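Local coordinates for protein putative oxidoreductase molybdopterin-binding subunit (Sulfolobus tokodaii, PDB 4ZOH) that probably serves as the cofactor-carrying subunit of a molybdenum hydroxylase of the xanthine dehydrogenase/aldehyde oxidase family, binding pterin cytosine dinucleotide, at residues 421-426 with 495-500; 502-507 with 552-557; 397-402 with 585-590. All coordinates share one frame; numbering follows the deposited sequence.

Contact 1. Residues 421-426 with 495-500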
ATOM      1  N   GLU A 421     -14.926  15.273  21.394  1.00 24.84           N
ATOM      2  CA  GLU A 421     -13.836  15.019  20.422  1.00 25.04           C
ATOM      3  C   GLU A 421     -12.714  14.359  21.157  1.00 24.21           C
ATOM      4  O   GLU A 421     -12.666  14.474  22.393  1.00 25.48           O
ATOM      5  CB  GLU A 421     -13.446  16.286  19.600  1.00 22.29           C
ATOM      6  CG  GLU A 421     -12.412  15.996  18.503  1.00 21.18           C
ATOM      7  CD  GLU A 421     -12.940  14.914  17.583  1.00 22.86           C
ATOM      8  OE1 GLU A 421     -13.730  15.235  16.655  1.00 20.50           O
ATOM      9  OE2 GLU A 421     -12.585  13.751  17.862  1.00 22.35           O
ATOM     10  N   VAL A 422     -11.804  13.671  20.450  1.00 24.17           N
ATOM     11  CA  VAL A 422     -10.810  12.841  21.122  1.00 21.19           C
ATOM     12  C   VAL A 422      -9.377  13.277  20.818  1.00 21.52           C
ATOM     13  O   VAL A 422      -9.096  13.826  19.769  1.00 20.91           O
ATOM     14  CB  VAL A 422     -11.055  11.335  20.712  1.00 21.78           C
ATOM     15  CG1 VAL A 422     -10.240  10.380  21.535  1.00 19.85           C
ATOM     16  CG2 VAL A 422     -12.566  10.986  20.782  1.00 21.27           C
ATOM     17  N   ALA A 423      -8.455  13.018  21.733  1.00 20.05           N
ATOM     18  CA  ALA A 423      -7.045  13.209  21.431  1.00 22.65           C
ATOM     19  C   ALA A 423      -6.321  12.120  22.190  1.00 24.43           C
ATOM     20  O   ALA A 423      -6.668  11.879  23.390  1.00 24.10           O
ATOM     21  CB  ALA A 423      -6.560  14.620  21.882  1.00 23.31           C
ATOM     22  N   ARG A 424      -5.321  11.511  21.538  1.00 20.70           N
ATOM     23  CA  ARG A 424      -4.450  10.557  22.209  1.00 22.43           C
ATOM     24  C   ARG A 424      -3.025  11.134  22.169  1.00 22.72           C
ATOM     25  O   ARG A 424      -2.638  11.610  21.126  1.00 22.41           O
ATOM     26  CB  ARG A 424      -4.538   9.175  21.483  1.00 21.00           C
ATOM     27  CG  ARG A 424      -3.363   8.241  21.677  1.00 20.44           C
ATOM     28  CD  ARG A 424      -3.516   6.904  20.965  1.00 19.16           C
ATOM     29  NE  ARG A 424      -2.307   6.087  21.216  1.00 22.70           N
ATOM     30  CZ  ARG A 424      -1.542   5.494  20.301  1.00 20.82           C
ATOM     31  NH1 ARG A 424      -1.839   5.522  19.010  1.00 18.03           N
ATOM     32  NH2 ARG A 424      -0.492   4.817  20.703  1.00 20.27           N
ATOM     33  N   ILE A 425      -2.251  11.070  23.274  1.00 21.03           N
ATOM     34  CA  ILE A 425      -0.841  11.419  23.192  1.00 23.09           C
ATOM     35  C   ILE A 425      -0.029  10.275  23.774  1.00 21.91           C
ATOM     36  O   ILE A 425      -0.361   9.750  24.816  1.00 26.00           O
ATOM     37  CB  ILE A 425      -0.520  12.835  23.832  1.00 23.54           C
ATOM     38  CG1 ILE A 425       0.852  13.332  23.444  1.00 23.91           C
ATOM     39  CG2 ILE A 425      -0.608  12.781  25.358  1.00 24.60           C
ATOM     40  CD1 ILE A 425       1.051  14.847  23.745  1.00 26.27           C
ATOM     41  N   SER A 426       1.078   9.925  23.143  1.00 21.22           N
ATOM     42  CA  SER A 426       1.791   8.744  23.586  1.00 22.09           C
ATOM     43  C   SER A 426       3.292   8.939  23.577  1.00 22.12           C
ATOM     44  O   SER A 426       3.827   9.516  22.624  1.00 24.01           O
ATOM     45  CB  SER A 426       1.399   7.632  22.607  1.00 21.64           C
ATOM     46  OG  SER A 426       2.100   6.472  22.876  1.00 22.57           O
ATOM     47  N   LEU A 495      -5.494  19.781  24.431  1.00 29.74           N
ATOM     48  CA  LEU A 495      -5.057  20.468  25.639  1.00 30.92           C
ATOM     49  C   LEU A 495      -5.216  19.540  26.872  1.00 27.75           C
ATOM     50  O   LEU A 495      -4.261  19.351  27.649  1.00 29.22           O
ATOM     51  CB  LEU A 495      -5.898  21.747  25.719  1.00 33.05           C
ATOM     52  CG  LEU A 495      -5.479  23.072  26.281  1.00 39.99           C
ATOM     53  CD1 LEU A 495      -4.010  23.360  26.159  1.00 44.29           C
ATOM     54  CD2 LEU A 495      -6.307  24.129  25.554  1.00 41.15           C
ATOM     55  N   LEU A 496      -6.383  18.902  27.020  1.00 27.15           N
ATOM     56  CA  LEU A 496      -6.596  17.910  28.080  1.00 28.36           C
ATOM     57  C   LEU A 496      -5.595  16.744  28.067  1.00 31.20           C
ATOM     58  O   LEU A 496      -5.041  16.357  29.125  1.00 31.88           O
ATOM     59  CB  LEU A 496      -8.034  17.355  28.020  1.00 29.40           C
ATOM     60  CG  LEU A 496      -9.208  18.322  28.302  1.00 31.41           C
ATOM     61  CD1 LEU A 496     -10.530  17.592  28.117  1.00 29.47           C
ATOM     62  CD2 LEU A 496      -9.092  18.894  29.741  1.00 30.72           C
ATOM     63  N   ALA A 497      -5.303  16.202  26.869  1.00 27.19           N
ATOM     64  CA  ALA A 497      -4.467  15.000  26.842  1.00 23.35           C
ATOM     65  C   ALA A 497      -3.076  15.390  27.170  1.00 26.01           C
ATOM     66  O   ALA A 497      -2.379  14.659  27.876  1.00 27.21           O
ATOM     67  CB  ALA A 497      -4.508  14.334  25.480  1.00 21.99           C
ATOM     68  N   SER A 498      -2.633  16.532  26.622  1.00 26.84           N
ATOM     69  CA  SER A 498      -1.256  17.003  26.895  1.00 31.02           C
ATOM     70  C   SER A 498      -1.085  17.266  28.396  1.00 29.46           C
ATOM     71  O   SER A 498      -0.068  16.933  28.954  1.00 32.06           O
ATOM     72  CB  SER A 498      -0.987  18.284  26.101  1.00 25.58           C
ATOM     73  OG  SER A 498      -1.096  18.009  24.726  1.00 28.24           O
ATOM     74  N   GLN A 499      -2.114  17.871  29.012  1.00 35.25           N
ATOM     75  CA  GLN A 499      -2.098  18.202  30.455  1.00 37.13           C
ATOM     76  C   GLN A 499      -1.984  16.893  31.276  1.00 36.42           C
ATOM     77  O   GLN A 499      -1.084  16.788  32.137  1.00 36.76           O
ATOM     78  CB  GLN A 499      -3.333  19.067  30.858  1.00 36.61           C
ATOM     79  CG  GLN A 499      -3.311  19.555  32.347  1.00 42.57           C
ATOM     80  CD  GLN A 499      -2.009  20.319  32.705  1.00 44.02           C
ATOM     81  OE1 GLN A 499      -1.590  21.239  31.982  1.00 43.44           O
ATOM     82  NE2 GLN A 499      -1.337  19.893  33.774  1.00 39.66           N
ATOM     83  N   LYS A 500      -2.815  15.880  30.940  1.00 34.54           N
ATOM     84  CA  LYS A 500      -2.740  14.541  31.578  1.00 36.81           C
ATOM     85  C   LYS A 500      -1.331  13.980  31.482  1.00 35.50           C
ATOM     86  O   LYS A 500      -0.810  13.457  32.473  1.00 34.24           O
ATOM     87  CB  LYS A 500      -3.700  13.521  30.957  1.00 40.68           C
ATOM     88  CG  LYS A 500      -5.175  13.709  31.274  1.00 49.82           C
ATOM     89  CD  LYS A 500      -5.815  12.327  31.453  1.00 60.74           C
ATOM     90  CE  LYS A 500      -7.311  12.336  31.192  1.00 65.94           C
ATOM     91  NZ  LYS A 500      -7.564  12.051  29.755  1.00 69.19           N
TER
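Ala497 sits where helix 495-500 comes closest to strand 421-426, and its methyl group faces two side chains of the strand at once. Its CB lies 4.2 Å from Ala423 CB and the same 4.2 Å from Ile425 CG2. With nothing beyond a methyl at Ala423 or Ala497, the backbones can come near each other: the CA atoms of this pair are 6.3 Å apart, and the axes of the two segments approach to 7.6 Å at an angle of 30°.

Ile425 does the rest by sending its two branches to different places on the helix. CG2 rests against the backbone of Ala497, 3.6 Å from the carbonyl O, a van der Waals touch and no more. The other branch swings anti to the backbone N (chi1 -166°) and carries CD1 on to Ser498, ending 3.9 Å from OG. That hydroxyl makes its hydrogen bond within its own helix, to Val494 O, so it offers Ile425 a contact surface without a polar claim on the strand.

Ala423 and Ile425 point to the helix; Arg424, between them, points the other way, forming a salt bridge with Asp553 and reaching the second subunit. The alternation is that of a beta-strand with one face turned to a helix, here on one side of a four-stranded mixed sheet, as in alpha/beta layer packing.

Contact 2. Residues 502-507 with 552-557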
ATOM      1  N   LYS A 502       1.496  15.704  31.107  1.00 32.75           N
ATOM      2  CA  LYS A 502       2.393  16.527  31.932  1.00 33.21           C
ATOM      3  C   LYS A 502       2.240  16.155  33.432  1.00 31.36           C
ATOM      4  O   LYS A 502       3.239  15.942  34.129  1.00 32.12           O
ATOM      5  CB  LYS A 502       2.057  18.003  31.703  1.00 31.37           C
ATOM      6  CG  LYS A 502       3.050  19.001  32.306  1.00 35.06           C
ATOM      7  CD  LYS A 502       2.431  20.378  32.378  1.00 37.01           C
ATOM      8  CE  LYS A 502       3.331  21.334  33.142  1.00 42.25           C
ATOM      9  NZ  LYS A 502       2.579  22.570  33.492  1.00 43.71           N
ATOM     10  N   ASP A 503       0.989  16.068  33.889  1.00 30.49           N
ATOM     11  CA  ASP A 503       0.674  15.603  35.237  1.00 35.22           C
ATOM     12  C   ASP A 503       1.289  14.264  35.551  1.00 37.93           C
ATOM     13  O   ASP A 503       1.769  14.047  36.685  1.00 43.22           O
ATOM     14  CB  ASP A 503      -0.842  15.510  35.488  1.00 34.84           C
ATOM     15  CG  ASP A 503      -1.522  16.846  35.413  1.00 41.85           C
ATOM     16  OD1 ASP A 503      -2.778  16.875  35.232  1.00 46.74           O
ATOM     17  OD2 ASP A 503      -0.788  17.871  35.493  1.00 38.01           O
ATOM     18  N   LYS A 504       1.288  13.366  34.561  1.00 38.77           N
ATOM     19  CA  LYS A 504       1.880  12.034  34.762  1.00 35.72           C
ATOM     20  C   LYS A 504       3.388  12.106  34.806  1.00 34.50           C
ATOM     21  O   LYS A 504       4.022  11.394  35.601  1.00 38.55           O
ATOM     22  CB  LYS A 504       1.385  11.039  33.719  1.00 39.91           C
ATOM     23  CG  LYS A 504       1.350   9.580  34.180  1.00 47.26           C
ATOM     24  CD  LYS A 504       0.185   8.839  33.509  1.00 59.96           C
ATOM     25  CE  LYS A 504       0.171   9.084  31.990  1.00 60.62           C
ATOM     26  NZ  LYS A 504      -1.113   9.614  31.458  1.00 71.67           N
ATOM     27  N   LEU A 505       3.984  12.950  33.961  1.00 34.27           N
ATOM     28  CA  LEU A 505       5.444  13.080  33.927  1.00 37.52           C
ATOM     29  C   LEU A 505       5.915  13.652  35.294  1.00 39.70           C
ATOM     30  O   LEU A 505       6.970  13.228  35.819  1.00 41.84           O
ATOM     31  CB  LEU A 505       5.906  14.019  32.796  1.00 38.57           C
ATOM     32  CG  LEU A 505       5.845  13.650  31.297  1.00 34.16           C
ATOM     33  CD1 LEU A 505       6.217  14.857  30.432  1.00 29.58           C
ATOM     34  CD2 LEU A 505       6.785  12.496  31.024  1.00 29.88           C
ATOM     35  N   ILE A 506       5.128  14.598  35.830  1.00 36.26           N
ATOM     36  CA  ILE A 506       5.345  15.200  37.169  1.00 40.12           C
ATOM     37  C   ILE A 506       5.397  14.150  38.294  1.00 43.47           C
ATOM     38  O   ILE A 506       6.405  14.059  39.040  1.00 45.73           O
ATOM     39  CB  ILE A 506       4.382  16.380  37.473  1.00 36.21           C
ATOM     40  CG1 ILE A 506       4.868  17.630  36.718  1.00 33.67           C
ATOM     41  CG2 ILE A 506       4.366  16.686  38.979  1.00 41.60           C
ATOM     42  CD1 ILE A 506       3.873  18.769  36.639  1.00 29.99           C
ATOM     43  N   GLU A 507       4.363  13.338  38.402  1.00 47.44           N
ATOM     44  CA  GLU A 507       4.367  12.361  39.483  1.00 55.81           C
ATOM     45  C   GLU A 507       5.435  11.255  39.382  1.00 58.97           C
ATOM     46  O   GLU A 507       6.007  10.855  40.418  1.00 58.32           O
ATOM     47  CB  GLU A 507       2.986  11.831  39.768  1.00 60.53           C
ATOM     48  CG  GLU A 507       2.268  11.196  38.610  1.00 71.22           C
ATOM     49  CD  GLU A 507       1.225  10.225  39.114  1.00 78.61           C
ATOM     50  OE1 GLU A 507       0.232   9.959  38.402  1.00 76.33           O
ATOM     51  OE2 GLU A 507       1.411   9.733  40.245  1.00 81.37           O
ATOM     52  N   LEU A 552       2.711   5.912  29.574  1.00 28.06           N
ATOM     53  CA  LEU A 552       2.672   7.314  29.154  1.00 27.01           C
ATOM     54  C   LEU A 552       1.948   7.414  27.789  1.00 27.31           C
ATOM     55  O   LEU A 552       2.453   7.984  26.815  1.00 30.20           O
ATOM     56  CB  LEU A 552       4.121   7.842  29.044  1.00 23.12           C
ATOM     57  CG  LEU A 552       4.924   7.979  30.362  1.00 30.23           C
ATOM     58  CD1 LEU A 552       6.352   8.481  30.044  1.00 26.52           C
ATOM     59  CD2 LEU A 552       4.204   8.948  31.321  1.00 26.05           C
ATOM     60  N   ASP A 553       0.802   6.771  27.702  1.00 27.50           N
ATOM     61  CA  ASP A 553      -0.037   6.829  26.505  1.00 24.62           C
ATOM     62  C   ASP A 553      -1.380   7.228  27.082  1.00 26.61           C
ATOM     63  O   ASP A 553      -1.931   6.498  27.865  1.00 27.39           O
ATOM     64  CB  ASP A 553      -0.111   5.431  25.824  1.00 20.83           C
ATOM     65  CG  ASP A 553      -0.714   5.488  24.411  1.00 20.60           C
ATOM     66  OD1 ASP A 553      -1.742   6.188  24.164  1.00 23.24           O
ATOM     67  OD2 ASP A 553      -0.112   4.891  23.502  1.00 21.89           O
ATOM     68  N   THR A 554      -1.913   8.378  26.707  1.00 26.15           N
ATOM     69  CA  THR A 554      -3.139   8.813  27.327  1.00 28.89           C
ATOM     70  C   THR A 554      -4.139   9.385  26.349  1.00 25.35           C
ATOM     71  O   THR A 554      -3.744   9.949  25.352  1.00 28.99           O
ATOM     72  CB  THR A 554      -2.901   9.716  28.584  1.00 33.40           C
ATOM     73  OG1 THR A 554      -4.138   9.780  29.323  1.00 38.49           O
ATOM     74  CG2 THR A 554      -2.412  11.101  28.228  1.00 32.94           C
ATOM     75  N   THR A 555      -5.413   9.158  26.606  1.00 22.23           N
ATOM     76  CA  THR A 555      -6.476   9.559  25.698  1.00 24.25           C
ATOM     77  C   THR A 555      -7.452  10.416  26.463  1.00 28.17           C
ATOM     78  O   THR A 555      -7.870  10.057  27.560  1.00 32.02           O
ATOM     79  CB  THR A 555      -7.184   8.306  25.083  1.00 24.17           C
ATOM     80  OG1 THR A 555      -6.236   7.596  24.268  1.00 26.18           O
ATOM     81  CG2 THR A 555      -8.356   8.693  24.214  1.00 22.71           C
ATOM     82  N   ALA A 556      -7.819  11.554  25.907  1.00 30.56           N
ATOM     83  CA  ALA A 556      -8.771  12.448  26.572  1.00 32.20           C
ATOM     84  C   ALA A 556      -9.957  12.596  25.650  1.00 29.65           C
ATOM     85  O   ALA A 556      -9.824  12.587  24.455  1.00 28.24           O
ATOM     86  CB  ALA A 556      -8.146  13.802  26.838  1.00 31.32           C
ATOM     87  N   ILE A 557     -11.135  12.712  26.212  1.00 29.23           N
ATOM     88  CA  ILE A 557     -12.293  12.930  25.386  1.00 29.05           C
ATOM     89  C   ILE A 557     -12.776  14.222  26.000  1.00 32.96           C
ATOM     90  O   ILE A 557     -12.968  14.291  27.238  1.00 29.79           O
ATOM     91  CB  ILE A 557     -13.346  11.805  25.525  1.00 27.15           C
ATOM     92  CG1 ILE A 557     -12.830  10.463  24.962  1.00 28.40           C
ATOM     93  CG2 ILE A 557     -14.677  12.234  24.902  1.00 26.78           C
ATOM     94  CD1 ILE A 557     -13.718   9.241  25.287  1.00 31.19           C
TER
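Lys504 and Leu552 share most of the surface buried here, and they do it through carbon. The lysine leaves the helix with CG anti to its backbone N (chi1 -151°), then bends at each of the next three torsions, so that it folds round the leucine instead of standing straight off the helix. One methyl of Leu552 meets it twice: CD2 is 4.1 Å from Lys504 CG and also 4.1 Å from Lys504 CE. The two side chains run past each other in opposite senses, each flanking the other.

The second apolar touch is lighter. Leu505 and Leu552 cross at about a right angle, and their methyls meet with CD2 of Leu505 4.2 Å from CD1 of Leu552. Helix 538-547 joins this cluster, with Phe538 and Ile541 against Leu505 and with Val542 and Ala545 against Leu552.

The charged end of the lysine is a different matter. NZ of Lys504 stops over Thr554, 3.4 Å from its CB and 3.7 Å from its OG1. No hydrogen bond joins them; the ammonium merely lies against the threonine, whose CB is directed to the helix. In the same strand Asp553 OD2 is hydrogen-bonded to Ser426 OG, and the backbone of Thr554 pairs with that of Ile425. The N of Leu552 makes a weak hydrogen bond to Glu476 OE2 of the second subunit.

Helix 486-512 thus lies against strand 553-559, outermost in its four-stranded sheet within this chain. Leu505 and Leu552, with residues of helix 538-547, form an apolar cluster beside the edge of that sheet, an alpha/beta layer packing.

Contact 3. Residues 397-402 with 585-590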
ATOM      1  N   ASP A 397     -15.198  54.375   6.141  1.00 32.20           N
ATOM      2  CA  ASP A 397     -14.885  55.791   5.830  1.00 36.83           C
ATOM      3  C   ASP A 397     -13.772  55.938   4.813  1.00 36.22           C
ATOM      4  O   ASP A 397     -13.978  56.687   3.834  1.00 33.62           O
ATOM      5  CB  ASP A 397     -14.612  56.590   7.111  1.00 32.76           C
ATOM      6  CG  ASP A 397     -15.849  56.711   7.946  1.00 35.29           C
ATOM      7  OD1 ASP A 397     -16.947  56.683   7.345  1.00 40.90           O
ATOM      8  OD2 ASP A 397     -15.771  56.758   9.180  1.00 36.96           O
ATOM      9  N   GLU A 398     -12.649  55.205   5.008  1.00 34.63           N
ATOM     10  CA  GLU A 398     -11.563  55.195   4.004  1.00 35.46           C
ATOM     11  C   GLU A 398     -12.090  54.710   2.656  1.00 37.12           C
ATOM     12  O   GLU A 398     -11.881  55.387   1.628  1.00 32.10           O
ATOM     13  CB  GLU A 398     -10.361  54.333   4.416  1.00 43.80           C
ATOM     14  CG  GLU A 398      -9.655  54.724   5.740  1.00 61.88           C
ATOM     15  CD  GLU A 398      -8.334  53.955   6.022  1.00 77.52           C
ATOM     16  OE1 GLU A 398      -7.656  53.564   5.028  1.00 85.08           O
ATOM     17  OE2 GLU A 398      -7.968  53.745   7.230  1.00 64.00           O
ATOM     18  N   LEU A 399     -12.802  53.563   2.647  1.00 32.75           N
ATOM     19  CA  LEU A 399     -13.283  53.061   1.373  1.00 34.57           C
ATOM     20  C   LEU A 399     -14.276  53.983   0.698  1.00 31.59           C
ATOM     21  O   LEU A 399     -14.281  54.121  -0.532  1.00 29.43           O
ATOM     22  CB  LEU A 399     -13.873  51.642   1.500  1.00 39.17           C
ATOM     23  CG  LEU A 399     -12.898  50.524   1.862  1.00 38.15           C
ATOM     24  CD1 LEU A 399     -13.704  49.230   2.102  1.00 33.90           C
ATOM     25  CD2 LEU A 399     -11.833  50.331   0.768  1.00 35.02           C
ATOM     26  N   LYS A 400     -15.129  54.626   1.497  1.00 31.41           N
ATOM     27  CA  LYS A 400     -16.082  55.579   0.928  1.00 36.40           C
ATOM     28  C   LYS A 400     -15.443  56.735   0.122  1.00 40.99           C
ATOM     29  O   LYS A 400     -16.089  57.269  -0.799  1.00 40.12           O
ATOM     30  CB  LYS A 400     -17.030  56.099   2.015  1.00 37.15           C
ATOM     31  CG  LYS A 400     -18.160  55.117   2.359  1.00 39.36           C
ATOM     32  CD  LYS A 400     -19.059  54.780   1.137  1.00 35.02           C
ATOM     33  CE  LYS A 400     -20.211  55.745   1.040  1.00 32.09           C
ATOM     34  NZ  LYS A 400     -20.751  55.482  -0.324  1.00 37.53           N
ATOM     35  N   LYS A 401     -14.177  57.084   0.405  1.00 39.49           N
ATOM     36  CA  LYS A 401     -13.537  58.120  -0.442  1.00 44.73           C
ATOM     37  C   LYS A 401     -12.710  57.632  -1.593  1.00 49.24           C
ATOM     38  O   LYS A 401     -12.297  58.443  -2.418  1.00 46.74           O
ATOM     39  CB  LYS A 401     -12.877  59.270   0.315  1.00 43.98           C
ATOM     40  CG  LYS A 401     -12.249  58.899   1.623  1.00 43.22           C
ATOM     41  CD  LYS A 401     -12.643  59.903   2.677  1.00 44.11           C
ATOM     42  CE  LYS A 401     -11.406  60.090   3.520  1.00 49.00           C
ATOM     43  NZ  LYS A 401     -11.613  60.409   4.960  1.00 46.69           N
ATOM     44  N   GLU A 402     -12.559  56.313  -1.728  1.00 47.50           N
ATOM     45  CA  GLU A 402     -11.889  55.781  -2.922  1.00 37.41           C
ATOM     46  C   GLU A 402     -12.823  55.642  -4.095  1.00 35.41           C
ATOM     47  O   GLU A 402     -14.008  55.882  -3.989  1.00 36.43           O
ATOM     48  CB  GLU A 402     -11.093  54.521  -2.583  1.00 40.63           C
ATOM     49  CG  GLU A 402     -10.239  54.754  -1.331  1.00 41.81           C
ATOM     50  CD  GLU A 402      -9.593  53.510  -0.770  1.00 46.62           C
ATOM     51  OE1 GLU A 402      -9.468  52.511  -1.506  1.00 46.67           O
ATOM     52  OE2 GLU A 402      -9.205  53.527   0.421  1.00 55.93           O
ATOM     53  N   VAL A 585     -13.432  43.493  -8.038  1.00 26.29           N
ATOM     54  CA  VAL A 585     -13.337  43.830  -6.622  1.00 25.10           C
ATOM     55  C   VAL A 585     -11.952  44.418  -6.342  1.00 30.43           C
ATOM     56  O   VAL A 585     -10.969  43.685  -6.358  1.00 31.45           O
ATOM     57  CB  VAL A 585     -13.567  42.592  -5.735  1.00 24.70           C
ATOM     58  CG1 VAL A 585     -13.506  42.943  -4.239  1.00 22.32           C
ATOM     59  CG2 VAL A 585     -14.864  41.877  -6.159  1.00 24.07           C
ATOM     60  N   LYS A 586     -11.898  45.694  -5.966  1.00 33.60           N
ATOM     61  CA  LYS A 586     -10.630  46.423  -5.703  1.00 30.75           C
ATOM     62  C   LYS A 586     -10.024  46.145  -4.399  1.00 30.18           C
ATOM     63  O   LYS A 586      -8.770  45.997  -4.270  1.00 32.64           O
ATOM     64  CB  LYS A 586     -10.900  47.922  -5.736  1.00 35.05           C
ATOM     65  CG  LYS A 586     -11.282  48.412  -7.121  1.00 49.50           C
ATOM     66  CD  LYS A 586     -10.420  47.783  -8.222  1.00 59.60           C
ATOM     67  CE  LYS A 586     -11.050  47.994  -9.565  1.00 72.69           C
ATOM     68  NZ  LYS A 586     -12.517  48.030  -9.307  1.00 76.31           N
ATOM     69  N   LYS A 587     -10.886  46.138  -3.383  1.00 27.90           N
ATOM     70  CA  LYS A 587     -10.463  45.903  -2.027  1.00 30.34           C
ATOM     71  C   LYS A 587     -11.520  45.196  -1.259  1.00 29.44           C
ATOM     72  O   LYS A 587     -12.706  45.398  -1.496  1.00 29.62           O
ATOM     73  CB  LYS A 587     -10.203  47.211  -1.278  1.00 34.07           C
ATOM     74  CG  LYS A 587      -8.899  47.933  -1.641  1.00 44.93           C
ATOM     75  CD  LYS A 587      -8.447  48.955  -0.596  1.00 52.05           C
ATOM     76  CE  LYS A 587      -7.677  50.171  -1.154  1.00 54.86           C
ATOM     77  NZ  LYS A 587      -7.455  50.208  -2.637  1.00 51.43           N
ATOM     78  N   TYR A 588     -11.069  44.419  -0.290  1.00 25.25           N
ATOM     79  CA  TYR A 588     -11.949  43.728   0.585  1.00 23.93           C
ATOM     80  C   TYR A 588     -11.291  43.831   1.926  1.00 23.08           C
ATOM     81  O   TYR A 588     -10.120  43.511   2.052  1.00 20.70           O
ATOM     82  CB  TYR A 588     -12.090  42.245   0.112  1.00 24.89           C
ATOM     83  CG  TYR A 588     -13.222  41.478   0.820  1.00 25.06           C
ATOM     84  CD1 TYR A 588     -14.477  41.205   0.178  1.00 23.52           C
ATOM     85  CD2 TYR A 588     -13.030  41.051   2.127  1.00 22.35           C
ATOM     86  CE1 TYR A 588     -15.495  40.495   0.878  1.00 22.14           C
ATOM     87  CE2 TYR A 588     -14.028  40.378   2.810  1.00 24.21           C
ATOM     88  CZ  TYR A 588     -15.236  40.085   2.183  1.00 22.81           C
ATOM     89  OH  TYR A 588     -16.119  39.427   3.008  1.00 23.87           O
ATOM     90  N   VAL A 589     -12.064  44.234   2.935  1.00 23.67           N
ATOM     91  CA  VAL A 589     -11.587  44.215   4.302  1.00 24.90           C
ATOM     92  C   VAL A 589     -12.459  43.293   5.176  1.00 25.07           C
ATOM     93  O   VAL A 589     -13.654  43.407   5.125  1.00 28.24           O
ATOM     94  CB  VAL A 589     -11.588  45.674   4.881  1.00 24.87           C
ATOM     95  CG1 VAL A 589     -11.216  45.699   6.365  1.00 21.73           C
ATOM     96  CG2 VAL A 589     -10.662  46.594   4.038  1.00 28.72           C
ATOM     97  N   ALA A 590     -11.842  42.462   6.014  1.00 25.66           N
ATOM     98  CA  ALA A 590     -12.582  41.595   6.942  1.00 30.49           C
ATOM     99  C   ALA A 590     -12.129  41.992   8.308  1.00 28.08           C
ATOM    100  O   ALA A 590     -10.900  42.031   8.608  1.00 26.76           O
ATOM    101  CB  ALA A 590     -12.242  40.103   6.720  1.00 27.12           C
TER
HETATM  102  O   HOH W   1      -8.978  52.220  -4.075  1.00 46.12           O
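A classic beta bulge in strand 583-593, where Lys586 and Lys587 both face Leu574, includes the lysine, Lys587, that meets Leu399 of helix 385-401 and Glu402. Its aliphatic part comes first: Lys587 CD lies 3.9 Å and Lys587 CB 4.1 Å from Leu399 CD2, the two side chains crossing obliquely. The other methyl of Leu399, CD1, looks further along the strand and just reaches Val589 CG2 at 4.5 Å.

In the four-stranded sheet that holds this strand, neighbouring strand 568-577 extends the apolar surface, with Leu572 against Leu399 and Leu574 against Glu402. Tyr588 points to the far face of the strand, where helices 600-619 and 673-688 pack, so this strand has helices against both faces here.

Beyond the leucine, Glu402 crosses Lys587 at about a right angle. It stretches out beyond CG (chi2 170°) to bring OE1 within 3.3 Å of Lys587 NZ, a salt bridge. A water also links them, donating to Glu402 OE1 at 2.6 Å and accepting from Lys587 NZ at 2.9 Å. Glu402 OE1 is, however, only 3.0 Å from Lys587 CE, and the last lysine torsion is eclipsed (chi4 0°), so the placement of this lysine end is doubtful.

How the contacts relate
Contacts 1 and 2 are successive parts of one interface, with centres 8 Å apart. Both press helix 486-512 against the same sheet, through neighbouring strands 420-427 and 553-559. The strands are tied directly, Ala423 O lying 2.8 Å from Ala556 N, and Lys500 of contact 1 makes a weak hydrogen bond to Thr555 O of contact 2. Both also touch the second subunit. Contact 3 is on a different sheet, its centre about 44 Å from that of contact 1 and 50 Å from that of contact 2, yet its chain loop encloses both. Residues binding the pterin cytosine dinucleotide spread from 213 to 672, which brackets the contacts in sequence without placing them in the pocket.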